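Local coordinates for cellulase CEL9M (Clostridium cellulolyticum, PDB 1IA6), which probably hydrolyses internal beta-1,4-glucosidic linkages in cellulose and related beta-glucans as a family 9 glycoside hydrolase, at residues Ala71-Trp76 with Trp252-Asp257; Ser77-Lys82 with Leu162-Leu167; Met248-Thr253 with Met259-Ala264; Ala263-Ala268 with Met317-Lys322. All coordinates share one frame; numbering follows the deposited sequence.

Interaction 1 (Ala71-Trp76 with Trp252-Asp257); sequences AAILGW and WTMCWD. With CA (calcium ion), chain B; SO4 (sulfate ion), chain E.
I73 and W76 on helix 64-80 meet M254 of the irregular segment 252-257 across a wide backbone gap, the nearest CA atoms, those of I73 and C255, standing 9.5 Å apart. M254 is the only residue of its segment to cross that gap. Its chain runs straight out as far as the sulfur, CG lying anti to the backbone N (chi1 169°), and turns only at the last torsion (chi3 82°); SD makes the closest approach to the helix. There SD meets the end of the isoleucine chain tip to tip, 3.7 Å from I73 CD1. The same sulfur reaches the rim of the indole, 3.9 Å from W76 CZ3; it lies practically in the ring plane, 86° off the normal of the six-membered ring, which makes this an edge-on Met-aromatic contact. Helix 64-80 belongs to the alpha/alpha barrel of family 9 cellulases, and through the methionine the loop leading into helix 260-271 packs on its buried side. W76 is fixed at its opposite, polar end, where NE1 is hydrogen-bonded to E80 OE2. Further along the loop, D257 O binds the calcium ion at 2.4 Å, in a site that also takes in S208, D211, D212 and two waters; one water donates to W256 O, the other to D257 OD1. W256 NE1 donates to O2 of a sulfate, probably from the crystallisation liquor, at 3.0 Å.

Interaction 2 (Ser77-Lys82 with Leu162-Leu167); sequences SLYEFK and LTLMYL
With CG anti to the backbone N (chi1 -178°), Y79 throws its ring out from helix 64-80 toward L164 and L167, while both leucines hold CG beside their own backbone N and reach back with one methyl each. The contact is helix-to-helix packing within the alpha/alpha barrel of the family 9 catalytic module: segment 77-82 ends helix 64-80, segment 162-167 lies on helix 152-169, and the closest CA atoms, of Y79 and L164, are 7.4 Å apart. The two leucines, three positions apart along their helix, take different parts of the tyrosine. L164 crosses it at about a right angle and works at its root, CD2 lying 3.9 Å from Y79 CB and a little farther from Y79 CG. L167 meets the ring farther out, on the CD1 and CE1 side, where L167 CD1 approaches Y79 CE1 to 4.1 Å. Its CB supports the same stretch of ring, 4.2 Å from Y79 CD1. The contact is wholly apolar, with no hydrogen bond between the two segments. Helix 210-224 closes over both helices here: W219 makes an edge-to-face pair with the Y79 ring and also touches L164. On the ring side turned from L167, a carboxylate oxygen of the next residue, E80 OE2, which is hydrogen-bonded to W76 NE1, lies at the edge, in the ring plane, 3.7 Å from Y79 CD2.

Interaction 3 (Met248-Thr253 with Met259-Ala264); sequences MQDKWT and MYVPAA
D250 OD1 accepts a hydrogen bond from the backbone N of W252 at 2.8 Å, with an angle of 151° at the hydrogen, while the rest of the D250 side chain faces Y260 and V261. The donor comes to the anti side of the carboxylate and stands 25° out of its plane. This is an Asx turn, and it holds the aspartate steady at the bend of the loop. The other oxygen, OD2, lies against the start of helix 260-271, 3.6 Å from Y260 CB. Carboxylate and tyrosine ring are turned 58° from one another, with no stacking between them. V261, its CG2 beside the backbone N, packs that methyl on the aliphatic part of the aspartate, V261 CG2 being 3.9 Å from D250 CB. Loop and helix thus form a tight return into one of the helices of the alpha/alpha barrel, only five residues separating the two segments. A second carboxylate shares the place: OD2 of D258 comes near D250 OD2, a closeness that could raise the affinity of one of them for a proton, though the amino end of the helix may offset this. D258 OD1 accepts from Y260 N, and the backbone N of M259 is hydrogen-bonded to the calcium ligand D211. N283 ND2 of helix 274-289 is hydrogen-bonded to the carbonyl oxygens of both D250 and W252.

Interaction 4 (Ala263-Ala268 with Met317-Lys322); sequences AALRLA and MLVYCK
L265 is the one residue of segment 263-268 that touches segment 317-322, and its two methyls divide the work between Y320 and V319. Here two helices of the family 9 alpha/alpha barrel, 260-271 and 306-323, pack side by side, with 7.4 Å between L265 CA and Y320 CA. L265 CD1 comes to the edge of the tyrosine ring, near its plane, 3.6 Å from Y320 CD1. The same methyl also rests near the root of that side chain, 4.1 Å from Y320 CB. The other branch, CD2, points to the valine and lies 4.0 Å from V319 CG1. What sends the leucine across is an extended first torsion, with CG anti to the backbone N (chi1 175°); V319 CG1 and Y320 CG take up the equivalent setting on the facing helix, which brings valine methyl and tyrosine ring around the leucine fork. All of this is apolar, and no hydrogen bond joins the two segments.

The next shell surrounds these partners. W76 of helix 64-80 lies against both L265 and V319, filling in beside the CD2-CG1 pair, while F284 of helix 274-289 makes an edge-to-face pair with the Y320 ring, whose side chain also touches L329 of helix 327-341. Beside the leucine, R266 turns to helix 210-224, placing its guanidinium group in a cation-pi contact with W219 and donating a hydrogen bond from NH2 to T222 OG1.

W76 and M254 of interaction 1 tie the set together. M254 SD packs 3.6 Å from P262 CG of interaction 3, and W76 CZ2 lies 3.8 Å from V319 CG1 of interaction 4. Interactions 1 and 2 follow one another along helix 64-80 and touch where A72 O meets L164 CD1 at 3.3 Å; interactions 3 and 4 similarly share helix 260-271. A salt bridge between E80 OE1 and K322 NZ, 2.7 Å, links interactions 2 and 4. The calcium ion lies beside the loop of interaction 1, where D257 O is one of its ligands, and the Y260 side chain of interaction 3 comes within about 6 Å of the ion.

Interaction 1 (Ala71-Trp76 with Trp252-Asp257)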
# COMPACT_ATOMS: atom_id res chain seq x y z
N ALA A 71 -3.29 0.93 -3.35
CA ALA A 71 -4.71 0.82 -3.68
C ALA A 71 -5.11 -0.65 -3.81
O ALA A 71 -6.20 -1.04 -3.41
CB ALA A 71 -5.01 1.56 -4.97
N ALA A 72 -4.22 -1.46 -4.39
CA ALA A 72 -4.51 -2.88 -4.57
C ALA A 72 -4.54 -3.64 -3.26
O ALA A 72 -5.41 -4.50 -3.06
CB ALA A 72 -3.49 -3.51 -5.52
N ILE A 73 -3.60 -3.35 -2.37
CA ILE A 73 -3.54 -4.05 -1.08
C ILE A 73 -4.71 -3.66 -0.18
O ILE A 73 -5.24 -4.50 0.55
CB ILE A 73 -2.21 -3.78 -0.36
CG1 ILE A 73 -1.04 -4.28 -1.21
CG2 ILE A 73 -2.21 -4.43 1.03
CD1 ILE A 73 -1.23 -5.67 -1.79
N LEU A 74 -5.10 -2.39 -0.22
CA LEU A 74 -6.24 -1.95 0.58
C LEU A 74 -7.50 -2.63 0.05
O LEU A 74 -8.34 -3.08 0.82
CB LEU A 74 -6.41 -0.43 0.49
CG LEU A 74 -5.40 0.42 1.27
CD1 LEU A 74 -5.57 1.88 0.88
CD2 LEU A 74 -5.61 0.22 2.77
N GLY A 75 -7.62 -2.71 -1.27
CA GLY A 75 -8.77 -3.36 -1.88
C GLY A 75 -8.81 -4.84 -1.53
O GLY A 75 -9.88 -5.41 -1.31
N TRP A 76 -7.64 -5.47 -1.47
CA TRP A 76 -7.55 -6.89 -1.15
C TRP A 76 -8.00 -7.11 0.30
O TRP A 76 -8.69 -8.09 0.60
CB TRP A 76 -6.11 -7.38 -1.34
CG TRP A 76 -5.94 -8.88 -1.29
CD1 TRP A 76 -6.90 -9.82 -1.53
CD2 TRP A 76 -4.73 -9.60 -1.03
NE1 TRP A 76 -6.36 -11.08 -1.45
CE2 TRP A 76 -5.03 -10.98 -1.14
CE3 TRP A 76 -3.42 -9.21 -0.71
CZ2 TRP A 76 -4.07 -11.97 -0.95
CZ3 TRP A 76 -2.46 -10.21 -0.52
CH2 TRP A 76 -2.79 -11.57 -0.64
N TRP A 252 11.90 -12.87 0.30
CA TRP A 252 11.50 -11.52 0.67
C TRP A 252 10.05 -11.59 1.16
O TRP A 252 9.67 -12.53 1.86
CB TRP A 252 11.61 -10.61 -0.56
CG TRP A 252 11.83 -9.15 -0.24
CD1 TRP A 252 11.01 -8.11 -0.56
CD2 TRP A 252 12.95 -8.59 0.45
NE1 TRP A 252 11.55 -6.93 -0.11
CE2 TRP A 252 12.74 -7.19 0.51
CE3 TRP A 252 14.12 -9.12 1.02
CZ2 TRP A 252 13.66 -6.32 1.12
CZ3 TRP A 252 15.03 -8.26 1.62
CH2 TRP A 252 14.79 -6.88 1.67
N THR A 253 9.26 -10.60 0.79
CA THR A 253 7.86 -10.58 1.18
C THR A 253 7.09 -9.66 0.25
O THR A 253 7.65 -9.08 -0.69
CB THR A 253 7.67 -10.10 2.65
OG1 THR A 253 6.30 -10.25 3.03
CG2 THR A 253 8.07 -8.64 2.79
N MET A 254 5.79 -9.53 0.49
CA MET A 254 4.95 -8.67 -0.32
C MET A 254 5.32 -7.20 -0.11
O MET A 254 5.36 -6.72 1.03
CB MET A 254 3.48 -8.88 0.04
CG MET A 254 2.53 -7.86 -0.56
SD MET A 254 0.82 -8.21 -0.12
CE MET A 254 0.73 -7.48 1.50
N CYS A 255 5.58 -6.50 -1.20
CA CYS A 255 5.90 -5.07 -1.13
C CYS A 255 5.70 -4.48 -2.52
O CYS A 255 5.43 -5.21 -3.48
CB CYS A 255 7.33 -4.85 -0.63
SG CYS A 255 8.64 -5.57 -1.61
N TRP A 256 5.83 -3.16 -2.64
CA TRP A 256 5.60 -2.51 -3.92
C TRP A 256 6.36 -3.07 -5.11
O TRP A 256 5.87 -3.01 -6.23
CB TRP A 256 5.85 -0.99 -3.81
CG TRP A 256 7.22 -0.60 -3.37
CD1 TRP A 256 7.64 -0.36 -2.09
CD2 TRP A 256 8.38 -0.43 -4.20
NE1 TRP A 256 8.98 -0.04 -2.08
CE2 TRP A 256 9.45 -0.08 -3.36
CE3 TRP A 256 8.60 -0.54 -5.58
CZ2 TRP A 256 10.74 0.16 -3.85
CZ3 TRP A 256 9.88 -0.31 -6.07
CH2 TRP A 256 10.94 0.04 -5.21
N ASP A 257 7.54 -3.64 -4.88
CA ASP A 257 8.34 -4.18 -5.98
C ASP A 257 8.24 -5.69 -6.18
O ASP A 257 8.44 -6.19 -7.29
CB ASP A 257 9.82 -3.82 -5.78
CG ASP A 257 10.69 -4.20 -6.96
OD1 ASP A 257 10.30 -3.90 -8.11
OD2 ASP A 257 11.77 -4.79 -6.75
CA CA B . 7.18 -6.30 -9.37
S SO4 E . 11.36 1.83 0.37
O1 SO4 E . 11.52 3.29 0.58
O2 SO4 E . 9.93 1.51 0.26
O3 SO4 E . 11.95 1.11 1.52
O4 SO4 E . 12.07 1.44 -0.87
O HOH W 1 5.69 -5.26 -7.77
O HOH W 2 7.86 -4.01 -9.49

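Interaction 2 (Ser77-Lys82 with Leu162-Leu167)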
# COMPACT_ATOMS: atom_id res chain seq x y z
N SER A 77 -7.63 -6.19 1.18
CA SER A 77 -7.99 -6.27 2.59
C SER A 77 -9.50 -6.28 2.76
O SER A 77 -10.05 -7.09 3.51
CB SER A 77 -7.39 -5.08 3.36
OG SER A 77 -5.99 -5.02 3.20
N LEU A 78 -10.18 -5.38 2.06
CA LEU A 78 -11.63 -5.26 2.14
C LEU A 78 -12.31 -6.49 1.54
O LEU A 78 -13.32 -6.98 2.06
CB LEU A 78 -12.10 -4.00 1.41
CG LEU A 78 -13.60 -3.68 1.46
CD1 LEU A 78 -14.04 -3.49 2.90
CD2 LEU A 78 -13.88 -2.43 0.64
N TYR A 79 -11.76 -6.98 0.44
CA TYR A 79 -12.31 -8.15 -0.24
C TYR A 79 -12.22 -9.42 0.60
O TYR A 79 -13.18 -10.19 0.67
CB TYR A 79 -11.57 -8.37 -1.57
CG TYR A 79 -12.09 -9.54 -2.37
CD1 TYR A 79 -13.27 -9.44 -3.10
CD2 TYR A 79 -11.40 -10.75 -2.40
CE1 TYR A 79 -13.76 -10.52 -3.84
CE2 TYR A 79 -11.87 -11.83 -3.14
CZ TYR A 79 -13.05 -11.71 -3.86
OH TYR A 79 -13.51 -12.77 -4.60
N GLU A 80 -11.08 -9.64 1.23
CA GLU A 80 -10.87 -10.84 2.04
C GLU A 80 -11.43 -10.79 3.46
O GLU A 80 -11.85 -11.82 4.00
CB GLU A 80 -9.37 -11.16 2.13
CG GLU A 80 -8.67 -11.40 0.80
CD GLU A 80 -9.03 -12.72 0.14
OE1 GLU A 80 -9.64 -13.59 0.81
OE2 GLU A 80 -8.69 -12.90 -1.04
N PHE A 81 -11.43 -9.61 4.07
CA PHE A 81 -11.90 -9.47 5.44
C PHE A 81 -13.02 -8.44 5.60
O PHE A 81 -13.05 -7.70 6.58
CB PHE A 81 -10.73 -9.08 6.36
CG PHE A 81 -9.57 -10.03 6.29
CD1 PHE A 81 -9.70 -11.35 6.70
CD2 PHE A 81 -8.33 -9.60 5.81
CE1 PHE A 81 -8.62 -12.24 6.63
CE2 PHE A 81 -7.24 -10.48 5.74
CZ PHE A 81 -7.40 -11.80 6.15
N LYS A 82 -13.95 -8.42 4.65
CA LYS A 82 -15.06 -7.48 4.69
C LYS A 82 -15.80 -7.44 6.02
O LYS A 82 -16.18 -6.36 6.49
CB LYS A 82 -16.05 -7.80 3.57
CG LYS A 82 -17.27 -6.90 3.55
CD LYS A 82 -18.21 -7.28 2.42
CE LYS A 82 -19.54 -6.55 2.55
NZ LYS A 82 -19.35 -5.08 2.62
N LEU A 162 -8.16 -1.54 -9.61
CA LEU A 162 -9.43 -1.22 -10.27
C LEU A 162 -10.37 -2.42 -10.32
O LEU A 162 -11.59 -2.26 -10.17
CB LEU A 162 -9.17 -0.69 -11.68
CG LEU A 162 -8.58 0.73 -11.74
CD1 LEU A 162 -8.11 1.03 -13.16
CD2 LEU A 162 -9.62 1.74 -11.28
N THR A 163 -9.82 -3.61 -10.53
CA THR A 163 -10.64 -4.81 -10.56
C THR A 163 -11.19 -5.08 -9.16
O THR A 163 -12.34 -5.46 -8.99
CB THR A 163 -9.83 -6.04 -11.01
OG1 THR A 163 -9.32 -5.80 -12.33
CG2 THR A 163 -10.72 -7.29 -11.03
N LEU A 164 -10.35 -4.87 -8.15
CA LEU A 164 -10.80 -5.08 -6.78
C LEU A 164 -11.90 -4.07 -6.44
O LEU A 164 -12.82 -4.39 -5.70
CB LEU A 164 -9.62 -4.97 -5.81
CG LEU A 164 -8.86 -6.29 -5.70
CD1 LEU A 164 -7.45 -6.06 -5.15
CD2 LEU A 164 -9.65 -7.23 -4.81
N MET A 165 -11.81 -2.87 -7.00
CA MET A 165 -12.84 -1.87 -6.73
C MET A 165 -14.15 -2.36 -7.36
O MET A 165 -15.23 -2.21 -6.78
CB MET A 165 -12.46 -0.50 -7.29
CG MET A 165 -13.41 0.61 -6.86
SD MET A 165 -13.54 0.71 -5.05
CE MET A 165 -14.18 2.37 -4.83
N TYR A 166 -14.06 -2.93 -8.56
CA TYR A 166 -15.26 -3.46 -9.21
C TYR A 166 -15.89 -4.49 -8.28
O TYR A 166 -17.10 -4.46 -8.03
CB TYR A 166 -14.90 -4.13 -10.55
CG TYR A 166 -15.96 -5.08 -11.06
CD1 TYR A 166 -17.16 -4.61 -11.60
CD2 TYR A 166 -15.78 -6.47 -10.96
CE1 TYR A 166 -18.15 -5.50 -12.03
CE2 TYR A 166 -16.77 -7.36 -11.39
CZ TYR A 166 -17.95 -6.87 -11.92
OH TYR A 166 -18.94 -7.73 -12.33
N LEU A 167 -15.07 -5.39 -7.76
CA LEU A 167 -15.55 -6.44 -6.87
C LEU A 167 -16.11 -5.90 -5.55
O LEU A 167 -17.10 -6.42 -5.04
CB LEU A 167 -14.42 -7.44 -6.57
CG LEU A 167 -13.93 -8.24 -7.78
CD1 LEU A 167 -12.63 -8.97 -7.43
CD2 LEU A 167 -15.01 -9.22 -8.21

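Interaction 3 (Met248-Thr253 with Met259-Ala264)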
# COMPACT_ATOMS: atom_id res chain seq x y z
N MET A 248 10.15 -18.57 -7.16
CA MET A 248 9.21 -19.53 -6.60
C MET A 248 9.73 -19.92 -5.21
O MET A 248 9.11 -20.70 -4.48
CB MET A 248 9.07 -20.77 -7.49
CG MET A 248 8.48 -20.46 -8.86
SD MET A 248 6.96 -19.47 -8.77
CE MET A 248 5.72 -20.76 -8.70
N GLN A 249 10.88 -19.35 -4.88
CA GLN A 249 11.53 -19.54 -3.59
C GLN A 249 11.90 -18.13 -3.12
O GLN A 249 13.07 -17.80 -2.95
CB GLN A 249 12.78 -20.41 -3.73
CG GLN A 249 12.48 -21.91 -3.79
CD GLN A 249 13.73 -22.75 -3.95
OE1 GLN A 249 14.83 -22.33 -3.60
NE2 GLN A 249 13.56 -23.97 -4.47
N ASP A 250 10.87 -17.31 -2.94
CA ASP A 250 11.03 -15.92 -2.53
C ASP A 250 11.42 -15.78 -1.06
O ASP A 250 10.68 -16.21 -0.18
CB ASP A 250 9.73 -15.16 -2.77
CG ASP A 250 9.94 -13.67 -2.92
OD1 ASP A 250 10.83 -13.13 -2.23
OD2 ASP A 250 9.22 -13.04 -3.72
N LYS A 251 12.58 -15.18 -0.82
CA LYS A 251 13.08 -14.98 0.54
C LYS A 251 12.74 -13.58 1.05
O LYS A 251 13.22 -13.15 2.10
CB LYS A 251 14.60 -15.16 0.57
CG LYS A 251 15.09 -16.52 0.12
CD LYS A 251 16.61 -16.56 0.07
CE LYS A 251 17.12 -17.91 -0.41
NZ LYS A 251 18.60 -17.92 -0.56
N TRP A 252 11.90 -12.87 0.30
CA TRP A 252 11.50 -11.52 0.67
C TRP A 252 10.05 -11.59 1.16
O TRP A 252 9.67 -12.53 1.86
CB TRP A 252 11.61 -10.61 -0.56
CG TRP A 252 11.83 -9.15 -0.24
CD1 TRP A 252 11.01 -8.11 -0.56
CD2 TRP A 252 12.95 -8.59 0.45
NE1 TRP A 252 11.55 -6.93 -0.11
CE2 TRP A 252 12.74 -7.19 0.51
CE3 TRP A 252 14.12 -9.12 1.02
CZ2 TRP A 252 13.66 -6.32 1.12
CZ3 TRP A 252 15.03 -8.26 1.62
CH2 TRP A 252 14.79 -6.88 1.67
N THR A 253 9.26 -10.60 0.79
CA THR A 253 7.86 -10.58 1.18
C THR A 253 7.09 -9.66 0.25
O THR A 253 7.65 -9.08 -0.69
CB THR A 253 7.67 -10.10 2.65
OG1 THR A 253 6.30 -10.25 3.03
CG2 THR A 253 8.07 -8.64 2.79
N MET A 259 5.70 -8.86 -5.82
CA MET A 259 4.37 -9.40 -5.61
C MET A 259 4.29 -10.89 -5.95
O MET A 259 3.21 -11.42 -6.18
CB MET A 259 3.34 -8.63 -6.44
CG MET A 259 3.05 -7.23 -5.91
SD MET A 259 2.27 -7.28 -4.28
CE MET A 259 0.57 -7.63 -4.75
N TYR A 260 5.44 -11.55 -5.99
CA TYR A 260 5.48 -12.98 -6.31
C TYR A 260 4.75 -13.87 -5.31
O TYR A 260 4.12 -14.85 -5.71
CB TYR A 260 6.93 -13.45 -6.46
CG TYR A 260 7.53 -13.08 -7.79
CD1 TYR A 260 7.15 -13.74 -8.95
CD2 TYR A 260 8.44 -12.02 -7.90
CE1 TYR A 260 7.64 -13.36 -10.20
CE2 TYR A 260 8.94 -11.64 -9.14
CZ TYR A 260 8.54 -12.31 -10.28
OH TYR A 260 9.02 -11.92 -11.51
N VAL A 261 4.83 -13.54 -4.02
CA VAL A 261 4.15 -14.36 -3.02
C VAL A 261 2.63 -14.22 -3.13
O VAL A 261 1.91 -15.22 -3.16
CB VAL A 261 4.63 -14.00 -1.59
CG1 VAL A 261 3.90 -14.86 -0.56
CG2 VAL A 261 6.13 -14.22 -1.48
N PRO A 262 2.12 -12.98 -3.18
CA PRO A 262 0.66 -12.82 -3.30
C PRO A 262 0.14 -13.50 -4.57
O PRO A 262 -0.91 -14.14 -4.57
CB PRO A 262 0.48 -11.31 -3.33
CG PRO A 262 1.58 -10.83 -2.46
CD PRO A 262 2.76 -11.68 -2.88
N ALA A 263 0.88 -13.35 -5.67
CA ALA A 263 0.47 -13.95 -6.93
C ALA A 263 0.44 -15.47 -6.82
O ALA A 263 -0.49 -16.11 -7.32
CB ALA A 263 1.40 -13.51 -8.06
N ALA A 264 1.44 -16.04 -6.17
CA ALA A 264 1.50 -17.49 -6.00
C ALA A 264 0.36 -17.96 -5.11
O ALA A 264 -0.22 -19.02 -5.34
CB ALA A 264 2.84 -17.90 -5.39

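Interaction 4 (Ala263-Ala268 with Met317-Lys322)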
# COMPACT_ATOMS: atom_id res chain seq x y z
N ALA A 263 0.88 -13.35 -5.67
CA ALA A 263 0.47 -13.95 -6.93
C ALA A 263 0.44 -15.47 -6.82
O ALA A 263 -0.49 -16.11 -7.32
CB ALA A 263 1.40 -13.51 -8.06
N ALA A 264 1.44 -16.04 -6.17
CA ALA A 264 1.50 -17.49 -6.00
C ALA A 264 0.36 -17.96 -5.11
O ALA A 264 -0.22 -19.02 -5.34
CB ALA A 264 2.84 -17.90 -5.39
N LEU A 265 0.03 -17.18 -4.08
CA LEU A 265 -1.06 -17.55 -3.19
C LEU A 265 -2.37 -17.67 -3.96
O LEU A 265 -3.10 -18.66 -3.81
CB LEU A 265 -1.22 -16.50 -2.08
CG LEU A 265 -2.39 -16.67 -1.11
CD1 LEU A 265 -2.24 -17.97 -0.32
CD2 LEU A 265 -2.44 -15.49 -0.15
N ARG A 266 -2.67 -16.69 -4.81
CA ARG A 266 -3.91 -16.72 -5.58
C ARG A 266 -3.91 -17.83 -6.63
O ARG A 266 -4.95 -18.44 -6.88
CB ARG A 266 -4.16 -15.36 -6.26
CG ARG A 266 -4.29 -14.20 -5.28
CD ARG A 266 -5.38 -13.24 -5.72
NE ARG A 266 -6.72 -13.78 -5.47
CZ ARG A 266 -7.70 -13.81 -6.37
NH1 ARG A 266 -7.51 -13.32 -7.58
NH2 ARG A 266 -8.88 -14.32 -6.04
N LEU A 267 -2.76 -18.09 -7.24
CA LEU A 267 -2.68 -19.15 -8.24
C LEU A 267 -2.84 -20.53 -7.61
O LEU A 267 -3.37 -21.45 -8.24
CB LEU A 267 -1.35 -19.06 -9.01
CG LEU A 267 -1.34 -18.00 -10.12
CD1 LEU A 267 0.03 -17.96 -10.79
CD2 LEU A 267 -2.42 -18.33 -11.14
N ALA A 268 -2.38 -20.69 -6.37
CA ALA A 268 -2.52 -21.96 -5.68
C ALA A 268 -4.01 -22.21 -5.45
O ALA A 268 -4.51 -23.32 -5.63
CB ALA A 268 -1.79 -21.93 -4.34
N MET A 317 -0.06 -14.21 5.42
CA MET A 317 -0.26 -15.42 6.21
C MET A 317 -1.70 -15.53 6.71
O MET A 317 -2.27 -16.62 6.74
CB MET A 317 0.69 -15.46 7.40
CG MET A 317 2.15 -15.58 7.02
SD MET A 317 3.21 -15.65 8.47
CE MET A 317 4.69 -16.40 7.77
N LEU A 318 -2.30 -14.40 7.09
CA LEU A 318 -3.68 -14.44 7.58
C LEU A 318 -4.69 -14.70 6.47
O LEU A 318 -5.73 -15.31 6.70
CB LEU A 318 -4.03 -13.13 8.32
CG LEU A 318 -3.28 -12.92 9.64
CD1 LEU A 318 -3.86 -11.71 10.35
CD2 LEU A 318 -3.41 -14.16 10.52
N VAL A 319 -4.39 -14.23 5.26
CA VAL A 319 -5.30 -14.48 4.14
C VAL A 319 -5.24 -15.98 3.86
O VAL A 319 -6.26 -16.63 3.62
CB VAL A 319 -4.87 -13.70 2.88
CG1 VAL A 319 -5.75 -14.08 1.70
CG2 VAL A 319 -4.97 -12.21 3.15
N TYR A 320 -4.03 -16.53 3.90
CA TYR A 320 -3.82 -17.95 3.67
C TYR A 320 -4.57 -18.78 4.71
O TYR A 320 -5.16 -19.82 4.39
CB TYR A 320 -2.32 -18.27 3.75
CG TYR A 320 -1.99 -19.74 3.62
CD1 TYR A 320 -2.00 -20.37 2.38
CD2 TYR A 320 -1.65 -20.50 4.74
CE1 TYR A 320 -1.69 -21.72 2.25
CE2 TYR A 320 -1.34 -21.85 4.62
CZ TYR A 320 -1.36 -22.45 3.38
OH TYR A 320 -1.03 -23.79 3.25
N CYS A 321 -4.57 -18.31 5.96
CA CYS A 321 -5.24 -19.02 7.05
C CYS A 321 -6.76 -19.13 6.93
O CYS A 321 -7.38 -19.92 7.64
CB CYS A 321 -4.87 -18.40 8.39
SG CYS A 321 -3.20 -18.82 8.94
N LYS A 322 -7.36 -18.35 6.05
CA LYS A 322 -8.80 -18.41 5.86
C LYS A 322 -9.20 -19.82 5.41
O LYS A 322 -10.16 -20.39 5.91
CB LYS A 322 -9.27 -17.40 4.82
CG LYS A 322 -9.20 -15.95 5.28
CD LYS A 322 -9.64 -15.00 4.18
CE LYS A 322 -11.08 -15.25 3.75
NZ LYS A 322 -11.50 -14.34 2.65